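Local coordinates for Pre-mRNA splicing factor PRP8 (Cyanidioschyzon merolae, PDB 6NQI), which probably binds spliceosomal snRNAs and intronic pre-mRNA as part of the splicing machinery, and is represented here by its RNase H-like (RH) domain, at residues 41-44 against 45-49; 91-94 against 95-99; 145-149 against 150-154. All blocks are in the same frame, centred on the assembly; numbering follows the deposited sequence.

Contact 1: residues 41-44 against 45-49; sequences KIVH and RTTWA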
ATOM      1  N   LYS A  41       5.629   4.123   3.304  1.00 50.39           N
ATOM      2  CA  LYS A  41       6.078   5.366   3.907  1.00 51.05           C
ATOM      3  C   LYS A  41       5.944   5.221   5.422  1.00 54.78           C
ATOM      4  O   LYS A  41       4.830   5.235   5.951  1.00 56.64           O
ATOM      5  CB  LYS A  41       5.267   6.545   3.367  1.00 49.14           C
ATOM      6  CG  LYS A  41       5.517   7.832   4.095  1.00 50.71           C
ATOM      7  CD  LYS A  41       6.890   8.437   3.762  1.00 50.43           C
ATOM      8  CE  LYS A  41       7.001   9.863   4.315  1.00 52.36           C
ATOM      9  NZ  LYS A  41       8.330  10.471   4.032  1.00 52.42           N
ATOM     10  N   ILE A  42       7.064   5.067   6.115  1.00 56.63           N
ATOM     11  CA  ILE A  42       7.040   4.937   7.573  1.00 59.70           C
ATOM     12  C   ILE A  42       6.812   6.315   8.185  1.00 61.48           C
ATOM     13  O   ILE A  42       7.551   7.255   7.893  1.00 60.83           O
ATOM     14  CB  ILE A  42       8.339   4.297   8.094  1.00 60.06           C
ATOM     15  CG1 ILE A  42       8.616   2.982   7.336  1.00 58.58           C
ATOM     16  CG2 ILE A  42       8.242   4.051   9.568  1.00 62.09           C
ATOM     17  CD1 ILE A  42       9.959   2.349   7.611  1.00 58.84           C
ATOM     18  N   VAL A  43       5.748   6.451   8.980  1.00 51.78           N
ATOM     19  CA  VAL A  43       5.391   7.688   9.682  1.00 53.74           C
ATOM     20  C   VAL A  43       5.971   7.621  11.100  1.00 54.45           C
ATOM     21  O   VAL A  43       5.509   6.837  11.939  1.00 54.25           O
ATOM     22  CB  VAL A  43       3.872   7.898   9.719  1.00 55.17           C
ATOM     23  CG1 VAL A  43       3.514   9.131  10.549  1.00 57.01           C
ATOM     24  CG2 VAL A  43       3.320   8.015   8.302  1.00 54.05           C
ATOM     25  N   HIS A  44       6.979   8.444  11.384  1.00 60.81           N
ATOM     26  CA  HIS A  44       7.651   8.350  12.671  1.00 60.69           C
ATOM     27  C   HIS A  44       6.773   8.841  13.815  1.00 61.19           C
ATOM     28  O   HIS A  44       5.898   9.691  13.634  1.00 62.12           O
ATOM     29  CB  HIS A  44       8.949   9.137  12.647  1.00 60.48           C
ATOM     30  CG  HIS A  44       9.970   8.605  13.593  1.00 60.01           C
ATOM     31  ND1 HIS A  44      10.114   9.078  14.881  1.00 60.20           N
ATOM     32  CD2 HIS A  44      10.875   7.608  13.449  1.00 59.32           C
ATOM     33  CE1 HIS A  44      11.080   8.405  15.480  1.00 59.59           C
ATOM     34  NE2 HIS A  44      11.557   7.511  14.633  1.00 59.18           N
ATOM     35  N   ARG A  45       7.045   8.321  15.019  1.00 73.36           N
ATOM     36  CA  ARG A  45       6.247   8.701  16.175  1.00 73.10           C
ATOM     37  C   ARG A  45       6.337  10.180  16.503  1.00 74.31           C
ATOM     38  O   ARG A  45       5.376  10.724  17.057  1.00 75.32           O
ATOM     39  CB  ARG A  45       6.704   7.957  17.428  1.00 71.91           C
ATOM     40  CG  ARG A  45       6.260   6.550  17.610  1.00 70.55           C
ATOM     41  CD  ARG A  45       7.184   5.910  18.617  1.00 69.64           C
ATOM     42  NE  ARG A  45       8.519   5.930  18.039  1.00 69.84           N
ATOM     43  CZ  ARG A  45       9.609   5.430  18.605  1.00 71.70           C
ATOM     44  NH1 ARG A  45       9.556   4.862  19.811  1.00 74.50           N
ATOM     45  NH2 ARG A  45      10.767   5.512  17.959  1.00 72.24           N
ATOM     46  N   THR A  46       7.427  10.866  16.135  1.00 59.20           N
ATOM     47  CA  THR A  46       7.526  12.271  16.533  1.00 60.40           C
ATOM     48  C   THR A  46       6.422  13.090  15.891  1.00 61.03           C
ATOM     49  O   THR A  46       6.037  14.135  16.431  1.00 61.86           O
ATOM     50  CB  THR A  46       8.902  12.862  16.192  1.00 60.98           C
ATOM     51  OG1 THR A  46       9.098  12.870  14.769  1.00 60.53           O
ATOM     52  CG2 THR A  46      10.015  12.055  16.866  1.00 61.76           C
ATOM     53  N   THR A  47       5.896  12.606  14.755  1.00 61.03           N
ATOM     54  CA  THR A  47       4.740  13.219  14.115  1.00 62.45           C
ATOM     55  C   THR A  47       3.650  13.519  15.136  1.00 63.24           C
ATOM     56  O   THR A  47       3.142  14.642  15.213  1.00 64.92           O
ATOM     57  CB  THR A  47       4.205  12.277  13.026  1.00 62.58           C
ATOM     58  OG1 THR A  47       5.245  11.960  12.097  1.00 61.21           O
ATOM     59  CG2 THR A  47       3.026  12.871  12.290  1.00 64.08           C
ATOM     60  N   TRP A  48       3.352  12.555  15.999  1.00 56.52           N
ATOM     61  CA  TRP A  48       2.208  12.691  16.887  1.00 56.69           C
ATOM     62  C   TRP A  48       2.538  13.352  18.221  1.00 56.12           C
ATOM     63  O   TRP A  48       1.607  13.688  18.959  1.00 56.26           O
ATOM     64  CB  TRP A  48       1.597  11.307  17.147  1.00 55.48           C
ATOM     65  CG  TRP A  48       1.399  10.552  15.918  1.00 55.61           C
ATOM     66  CD1 TRP A  48       2.103   9.463  15.493  1.00 54.77           C
ATOM     67  CD2 TRP A  48       0.424  10.821  14.913  1.00 56.50           C
ATOM     68  NE1 TRP A  48       1.623   9.039  14.271  1.00 54.89           N
ATOM     69  CE2 TRP A  48       0.594   9.860  13.900  1.00 55.84           C
ATOM     70  CE3 TRP A  48      -0.577  11.777  14.778  1.00 57.62           C
ATOM     71  CZ2 TRP A  48      -0.204   9.828  12.773  1.00 55.67           C
ATOM     72  CZ3 TRP A  48      -1.356  11.752  13.675  1.00 57.93           C
ATOM     73  CH2 TRP A  48      -1.176  10.779  12.677  1.00 56.56           C
ATOM     74  N   ALA A  49       3.816  13.578  18.525  1.00 60.66           N
ATOM     75  CA  ALA A  49       4.168  14.178  19.805  1.00 59.91           C
ATOM     76  C   ALA A  49       3.452  15.511  19.960  1.00 60.99           C
ATOM     77  O   ALA A  49       3.456  16.342  19.046  1.00 62.24           O
ATOM     78  CB  ALA A  49       5.679  14.359  19.904  1.00 59.16           C
TER
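The first torsion of Thr47 (chi1 -56°) folds OG1 back beside its own amide nitrogen, so that hydroxyl and amide both face the His44 carbonyl, while Val43, with CG1 anti to its nitrogen, turns that methyl toward the same hydroxyl. His44 O is thereby gripped twice: Thr47 OG1 donates at 2.8 Å, tilted 19° from the carbonyl plane, and Thr47 N donates at 3.1 Å from well above it. This i to i+3 backbone bond closes a beta turn of helical phi/psi, and the bond from Trp48 N to Arg45 O repeats it one residue on. Val43 CG1 rests 3.7 Å from Thr47 OG1, the two side chains crossing at about a right angle. On the imidazole, His44 ND1 takes a weak bond from Thr46 N, which arrives at the ring edge at 3.5 Å, and Thr46 CG2 lies alongside ND1. The guanidinium of Arg45 is inclined 55° to this ring and brings NH2 to 3.8 Å from His44 CE1. Within the turn, Thr47 CG2 sits over the centre of one face of the Trp48 indole. The turn thus bends the chain out of strand 37-43 of the RNase H-like sheet: Val43 packs on Ile28 of strand 24-32, Asn25 receives the amide of Arg45, and Thr47 and Trp48 lean on Leu57 of helix 54-71.

Contact 2: residues 91-94 against 95-99; sequences DPLK and TLLAG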
ATOM      1  N   ASP A  91     -11.064  15.192   0.181  1.00 70.68           N
ATOM      2  CA  ASP A  91     -11.008  16.647   0.074  1.00 71.17           C
ATOM      3  C   ASP A  91      -9.595  17.196   0.212  1.00 71.95           C
ATOM      4  O   ASP A  91      -9.192  18.009  -0.639  1.00 72.99           O
ATOM      5  CB  ASP A  91     -11.916  17.296   1.120  1.00 72.21           C
ATOM      6  CG  ASP A  91     -13.353  17.425   0.661  1.00 75.73           C
ATOM      7  OD1 ASP A  91     -13.623  17.200  -0.550  1.00 76.15           O
ATOM      8  OD2 ASP A  91     -14.178  17.873   1.504  1.00 78.86           O
ATOM      9  N   PRO A  92      -8.807  16.840   1.247  1.00 50.98           N
ATOM     10  CA  PRO A  92      -7.435  17.382   1.341  1.00 51.85           C
ATOM     11  C   PRO A  92      -6.580  17.098   0.122  1.00 53.57           C
ATOM     12  O   PRO A  92      -5.916  18.007  -0.397  1.00 55.07           O
ATOM     13  CB  PRO A  92      -6.888  16.709   2.604  1.00 51.06           C
ATOM     14  CG  PRO A  92      -8.097  16.501   3.461  1.00 49.75           C
ATOM     15  CD  PRO A  92      -9.186  16.130   2.486  1.00 49.68           C
ATOM     16  N   LEU A  93      -6.583  15.852  -0.355  1.00 48.27           N
ATOM     17  CA  LEU A  93      -5.839  15.522  -1.565  1.00 50.35           C
ATOM     18  C   LEU A  93      -6.227  16.427  -2.732  1.00 51.69           C
ATOM     19  O   LEU A  93      -5.369  17.063  -3.357  1.00 53.83           O
ATOM     20  CB  LEU A  93      -6.068  14.067  -1.928  1.00 50.14           C
ATOM     21  CG  LEU A  93      -5.258  13.622  -3.131  1.00 52.68           C
ATOM     22  CD1 LEU A  93      -3.792  13.926  -2.907  1.00 54.21           C
ATOM     23  CD2 LEU A  93      -5.479  12.148  -3.340  1.00 51.91           C
ATOM     24  N   LYS A  94      -7.518  16.502  -3.045  1.00 68.98           N
ATOM     25  CA  LYS A  94      -7.933  17.403  -4.113  1.00 69.95           C
ATOM     26  C   LYS A  94      -7.373  18.809  -3.893  1.00 70.54           C
ATOM     27  O   LYS A  94      -6.828  19.412  -4.828  1.00 71.76           O
ATOM     28  CB  LYS A  94      -9.456  17.389  -4.247  1.00 68.52           C
ATOM     29  CG  LYS A  94      -9.952  16.067  -4.835  1.00 68.11           C
ATOM     30  CD  LYS A  94     -11.456  15.924  -4.694  1.00 67.69           C
ATOM     31  CE  LYS A  94     -11.958  14.679  -5.392  1.00 66.66           C
ATOM     32  NZ  LYS A  94     -12.210  14.897  -6.863  1.00 70.05           N
ATOM     33  N   THR A  95      -7.423  19.321  -2.648  1.00 59.40           N
ATOM     34  CA  THR A  95      -6.932  20.680  -2.406  1.00 61.02           C
ATOM     35  C   THR A  95      -5.454  20.802  -2.747  1.00 62.41           C
ATOM     36  O   THR A  95      -5.031  21.786  -3.359  1.00 64.22           O
ATOM     37  CB  THR A  95      -7.123  21.100  -0.949  1.00 60.79           C
ATOM     38  OG1 THR A  95      -8.505  21.029  -0.595  1.00 62.21           O
ATOM     39  CG2 THR A  95      -6.650  22.541  -0.768  1.00 64.10           C
ATOM     40  N   LEU A  96      -4.651  19.803  -2.379  1.00 52.48           N
ATOM     41  CA  LEU A  96      -3.227  19.908  -2.657  1.00 55.22           C
ATOM     42  C   LEU A  96      -2.904  19.682  -4.130  1.00 57.24           C
ATOM     43  O   LEU A  96      -1.794  20.016  -4.559  1.00 58.18           O
ATOM     44  CB  LEU A  96      -2.438  18.923  -1.796  1.00 54.97           C
ATOM     45  CG  LEU A  96      -2.588  19.069  -0.276  1.00 51.99           C
ATOM     46  CD1 LEU A  96      -1.595  18.229   0.504  1.00 51.80           C
ATOM     47  CD2 LEU A  96      -2.502  20.518   0.133  1.00 52.08           C
ATOM     48  N   LEU A  97      -3.830  19.114  -4.913  1.00 57.08           N
ATOM     49  CA  LEU A  97      -3.572  18.854  -6.326  1.00 57.92           C
ATOM     50  C   LEU A  97      -4.117  19.952  -7.223  1.00 58.08           C
ATOM     51  O   LEU A  97      -3.737  20.023  -8.398  1.00 60.04           O
ATOM     52  CB  LEU A  97      -4.168  17.501  -6.752  1.00 57.14           C
ATOM     53  CG  LEU A  97      -3.659  16.260  -6.019  1.00 56.88           C
ATOM     54  CD1 LEU A  97      -4.005  15.001  -6.750  1.00 56.36           C
ATOM     55  CD2 LEU A  97      -2.163  16.367  -5.880  1.00 57.15           C
ATOM     56  N   ALA A  98      -4.990  20.800  -6.686  1.00 59.57           N
ATOM     57  CA  ALA A  98      -5.507  21.930  -7.431  1.00 64.51           C
ATOM     58  C   ALA A  98      -4.362  22.779  -7.962  1.00 67.66           C
ATOM     59  O   ALA A  98      -3.363  23.004  -7.272  1.00 66.85           O
ATOM     60  CB  ALA A  98      -6.414  22.761  -6.526  1.00 66.19           C
ATOM     61  N   GLY A  99      -4.512  23.261  -9.198  1.00 71.84           N
ATOM     62  CA  GLY A  99      -3.505  24.089  -9.824  1.00 75.93           C
ATOM     63  C   GLY A  99      -2.271  23.370 -10.327  1.00 74.79           C
ATOM     64  O   GLY A  99      -1.370  24.034 -10.857  1.00 78.78           O
TER
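Asp91 meets Thr95 through its carbonyl, which accepts two bonds from that residue. Thr95 N donates to Asp91 O at 3.0 Å in the regular helical way, and Thr95 OG1 adds a bond to Asp91 O at 3.1 Å from above the carbonyl plane. The threonine hydroxyl can reach back this way because its first torsion (chi1 -58°) sets OG1 beside the backbone N and opposite its own carbonyl carbon; a side chain on the exposed face is in this manner turned onto the preceding helical turn. One residue on, Pro92 O receives Leu96 N at 3.0 Å, and Leu96 CG lies beside that same oxygen. Leu93 carries the apolar part of the contact. Its carbonyl accepts from Leu97 N, while its side chain, with CG anti to the nitrogen (chi1 -176°), extends CD1 to 3.9 Å from Leu97 CG; the two leucines meet obliquely, branch against branch, on the buried side. Lys94 closes the helix with a bifurcated carbonyl: its O accepts Ala98 N in the i to i+4 pattern and Leu97 N, three residues on, from well above the carbonyl plane. This tightening of the final turn comes just before Ala98 leaves helical geometry. Helix 90-97 links strands 81-84 and 107-108 in a beta-alpha-beta unit of the RNase H-like fold, with Leu93 set on Ile82 and Leu84 of strand 81-84, and Pro92, Leu96 and Leu97 facing Trp60, Ala63 and Leu67 of helix 54-71.

Contact 3: residues 145-149 against 150-154; sequences DWLEH and VPVWI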
ATOM      1  N   ASP A 145       8.038 -12.064  -8.676  1.00 68.21           N
ATOM      2  CA  ASP A 145       8.293 -12.453 -10.056  1.00 72.35           C
ATOM      3  C   ASP A 145       7.068 -13.108 -10.671  1.00 72.37           C
ATOM      4  O   ASP A 145       7.199 -13.946 -11.562  1.00 76.76           O
ATOM      5  CB  ASP A 145       9.470 -13.420 -10.127  1.00 77.80           C
ATOM      6  CG  ASP A 145       9.191 -14.727  -9.385  1.00 78.87           C
ATOM      7  OD1 ASP A 145       9.621 -15.805  -9.865  1.00 83.97           O
ATOM      8  OD2 ASP A 145       8.521 -14.670  -8.324  1.00 75.10           O
ATOM      9  N   TRP A 146       5.873 -12.780 -10.177  1.00 63.43           N
ATOM     10  CA  TRP A 146       4.685 -13.459 -10.682  1.00 63.99           C
ATOM     11  C   TRP A 146       4.445 -13.150 -12.160  1.00 66.13           C
ATOM     12  O   TRP A 146       4.099 -14.048 -12.940  1.00 69.76           O
ATOM     13  CB  TRP A 146       3.459 -13.092  -9.843  1.00 59.56           C
ATOM     14  CG  TRP A 146       3.618 -13.390  -8.386  1.00 59.08           C
ATOM     15  CD1 TRP A 146       4.571 -14.181  -7.798  1.00 60.95           C
ATOM     16  CD2 TRP A 146       2.761 -12.942  -7.332  1.00 60.68           C
ATOM     17  NE1 TRP A 146       4.375 -14.226  -6.439  1.00 63.12           N
ATOM     18  CE2 TRP A 146       3.274 -13.471  -6.122  1.00 63.13           C
ATOM     19  CE3 TRP A 146       1.617 -12.132  -7.290  1.00 58.71           C
ATOM     20  CZ2 TRP A 146       2.682 -13.221  -4.885  1.00 62.67           C
ATOM     21  CZ3 TRP A 146       1.029 -11.877  -6.058  1.00 58.27           C
ATOM     22  CH2 TRP A 146       1.566 -12.424  -4.869  1.00 60.15           C
ATOM     23  N   LEU A 147       4.684 -11.900 -12.580  1.00 64.65           N
ATOM     24  CA  LEU A 147       4.471 -11.539 -13.978  1.00 67.17           C
ATOM     25  C   LEU A 147       5.347 -12.357 -14.927  1.00 73.41           C
ATOM     26  O   LEU A 147       5.164 -12.267 -16.150  1.00 76.70           O
ATOM     27  CB  LEU A 147       4.717 -10.039 -14.176  1.00 65.13           C
ATOM     28  CG  LEU A 147       3.754  -9.130 -13.411  1.00 59.70           C
ATOM     29  CD1 LEU A 147       3.785  -7.707 -13.959  1.00 58.91           C
ATOM     30  CD2 LEU A 147       2.329  -9.669 -13.347  1.00 58.41           C
ATOM     31  N   GLU A 148       6.266 -13.167 -14.395  1.00 82.06           N
ATOM     32  CA  GLU A 148       7.000 -14.113 -15.226  1.00 88.63           C
ATOM     33  C   GLU A 148       6.140 -15.285 -15.673  1.00 91.28           C
ATOM     34  O   GLU A 148       6.352 -15.833 -16.760  1.00 96.94           O
ATOM     35  CB  GLU A 148       8.180 -14.676 -14.440  1.00 90.58           C
ATOM     36  CG  GLU A 148       9.286 -13.710 -14.198  1.00 90.31           C
ATOM     37  CD  GLU A 148      10.128 -13.540 -15.431  1.00 96.26           C
ATOM     38  OE1 GLU A 148      11.071 -14.356 -15.629  1.00101.94           O
ATOM     39  OE2 GLU A 148       9.810 -12.608 -16.212  1.00 95.74           O
ATOM     40  N   HIS A 149       5.171 -15.675 -14.851  1.00 97.81           N
ATOM     41  CA  HIS A 149       4.459 -16.932 -15.021  1.00100.77           C
ATOM     42  C   HIS A 149       2.952 -16.809 -15.063  1.00 98.11           C
ATOM     43  O   HIS A 149       2.295 -17.772 -15.482  1.00101.54           O
ATOM     44  CB  HIS A 149       4.829 -17.921 -13.911  1.00101.37           C
ATOM     45  CG  HIS A 149       6.294 -18.206 -13.803  1.00104.85           C
ATOM     46  ND1 HIS A 149       7.171 -17.378 -13.138  1.00102.24           N
ATOM     47  CD2 HIS A 149       7.035 -19.236 -14.283  1.00111.36           C
ATOM     48  CE1 HIS A 149       8.389 -17.881 -13.218  1.00106.99           C
ATOM     49  NE2 HIS A 149       8.335 -19.007 -13.909  1.00112.57           N
ATOM     50  N   VAL A 150       2.376 -15.708 -14.594  1.00 76.28           N
ATOM     51  CA  VAL A 150       0.926 -15.551 -14.610  1.00 74.19           C
ATOM     52  C   VAL A 150       0.615 -14.251 -15.333  1.00 72.32           C
ATOM     53  O   VAL A 150       1.490 -13.382 -15.478  1.00 71.43           O
ATOM     54  CB  VAL A 150       0.326 -15.524 -13.183  1.00 69.84           C
ATOM     55  CG1 VAL A 150       0.726 -16.760 -12.383  1.00 71.99           C
ATOM     56  CG2 VAL A 150       0.691 -14.216 -12.462  1.00 64.77           C
ATOM     57  N   PRO A 151      -0.616 -14.096 -15.808  1.00 74.08           N
ATOM     58  CA  PRO A 151      -1.034 -12.803 -16.345  1.00 72.11           C
ATOM     59  C   PRO A 151      -1.196 -11.806 -15.214  1.00 66.31           C
ATOM     60  O   PRO A 151      -1.217 -12.162 -14.034  1.00 63.93           O
ATOM     61  CB  PRO A 151      -2.364 -13.119 -17.027  1.00 74.31           C
ATOM     62  CG  PRO A 151      -2.212 -14.540 -17.432  1.00 79.43           C
ATOM     63  CD  PRO A 151      -1.447 -15.198 -16.324  1.00 78.16           C
ATOM     64  N   VAL A 152      -1.335 -10.534 -15.590  1.00 71.67           N
ATOM     65  CA  VAL A 152      -1.373  -9.470 -14.587  1.00 66.76           C
ATOM     66  C   VAL A 152      -2.571  -9.637 -13.661  1.00 64.23           C
ATOM     67  O   VAL A 152      -2.471  -9.414 -12.450  1.00 61.14           O
ATOM     68  CB  VAL A 152      -1.366  -8.091 -15.271  1.00 66.24           C
ATOM     69  CG1 VAL A 152      -1.645  -6.998 -14.251  1.00 61.66           C
ATOM     70  CG2 VAL A 152      -0.008  -7.846 -15.931  1.00 68.83           C
ATOM     71  N   TRP A 153      -3.721 -10.051 -14.205  1.00 67.13           N
ATOM     72  CA  TRP A 153      -4.901 -10.158 -13.348  1.00 65.41           C
ATOM     73  C   TRP A 153      -4.740 -11.240 -12.281  1.00 65.35           C
ATOM     74  O   TRP A 153      -5.259 -11.080 -11.170  1.00 63.04           O
ATOM     75  CB  TRP A 153      -6.169 -10.389 -14.177  1.00 68.31           C
ATOM     76  CG  TRP A 153      -6.279 -11.640 -15.032  1.00 73.24           C
ATOM     77  CD1 TRP A 153      -6.771 -12.860 -14.640  1.00 75.46           C
ATOM     78  CD2 TRP A 153      -5.965 -11.773 -16.429  1.00 77.25           C
ATOM     79  NE1 TRP A 153      -6.768 -13.739 -15.701  1.00 80.50           N
ATOM     80  CE2 TRP A 153      -6.275 -13.096 -16.807  1.00 81.71           C
ATOM     81  CE3 TRP A 153      -5.439 -10.906 -17.392  1.00 78.06           C
ATOM     82  CZ2 TRP A 153      -6.072 -13.566 -18.100  1.00 86.87           C
ATOM     83  CZ3 TRP A 153      -5.241 -11.378 -18.671  1.00 83.25           C
ATOM     84  CH2 TRP A 153      -5.554 -12.693 -19.015  1.00 87.59           C
ATOM     85  N   ILE A 154      -4.017 -12.327 -12.590  1.00 64.37           N
ATOM     86  CA  ILE A 154      -3.770 -13.385 -11.610  1.00 64.96           C
ATOM     87  C   ILE A 154      -2.859 -12.892 -10.493  1.00 61.64           C
ATOM     88  O   ILE A 154      -3.083 -13.199  -9.319  1.00 60.57           O
ATOM     89  CB  ILE A 154      -3.198 -14.642 -12.286  1.00 69.68           C
ATOM     90  CG1 ILE A 154      -4.280 -15.344 -13.096  1.00 73.54           C
ATOM     91  CG2 ILE A 154      -2.704 -15.615 -11.234  1.00 70.39           C
ATOM     92  CD1 ILE A 154      -5.456 -15.776 -12.248  1.00 73.39           C
TER
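Val150 N donates to Trp146 O at 2.9 Å with an N-H...O angle of 158°, an i to i+4 bond that closes an alpha turn, and His149 N shares the same acceptor. The turn leads from the last strand of the RNase H-like sheet into helix 152-168, with Pro151 at the N-cap position. Val150 lies back across the turn it closes: with its first torsion at -55°, CG2 stands between the nitrogen and the carbonyl carbon and comes to 4.0 Å from Trp146 CB, next to Trp146 O. Its side chain also touches Arg158 and Glu201. Replaced by alanine, Val150 would lack both gamma methyls, which would probably leave a gap beside Trp146 CB and take packing from Arg158 and Glu201. The second apolar meeting passes over the cap residue, where Leu147 reaches across with CD2, 3.9 Å from Val152 CG2 and equally near Val152 CA, tying the loop to the first helical residue. The indole of Trp146 meets Arg158 (cation-pi), Trp204 edge-to-face, and Trp196 with planes about 25° apart, placing a buried aromatic between helix 152-168 and the chain around Trp196 and Trp204. The exposed His149 ring has Asp145 O in its plane at the edge. At the N-cap itself, Pro151 CB rests 3.6 Å above one face of the Trp153 ring, displaced toward its rim.

Overall arrangement
The three contacts follow one another along a single RNase H-like domain without touching. Contacts 1 and 2 are the closer pair, with centres 23 Å apart and nearest atoms about 13 Å apart, and helix 54-71 connects them: residues 45-49 lean on it near Leu57, and helix 90-97 packs against it from Trp60 to Leu67. Contact 3 lies with its centre 35 Å from each of the other two, and contacts 1 and 3 fall on opposite sides of the chain's centre. A beta-mercaptoethanol molecule, probably from the crystallisation liquor, lies about 6 Å from the side chain of Leu93 in contact 2.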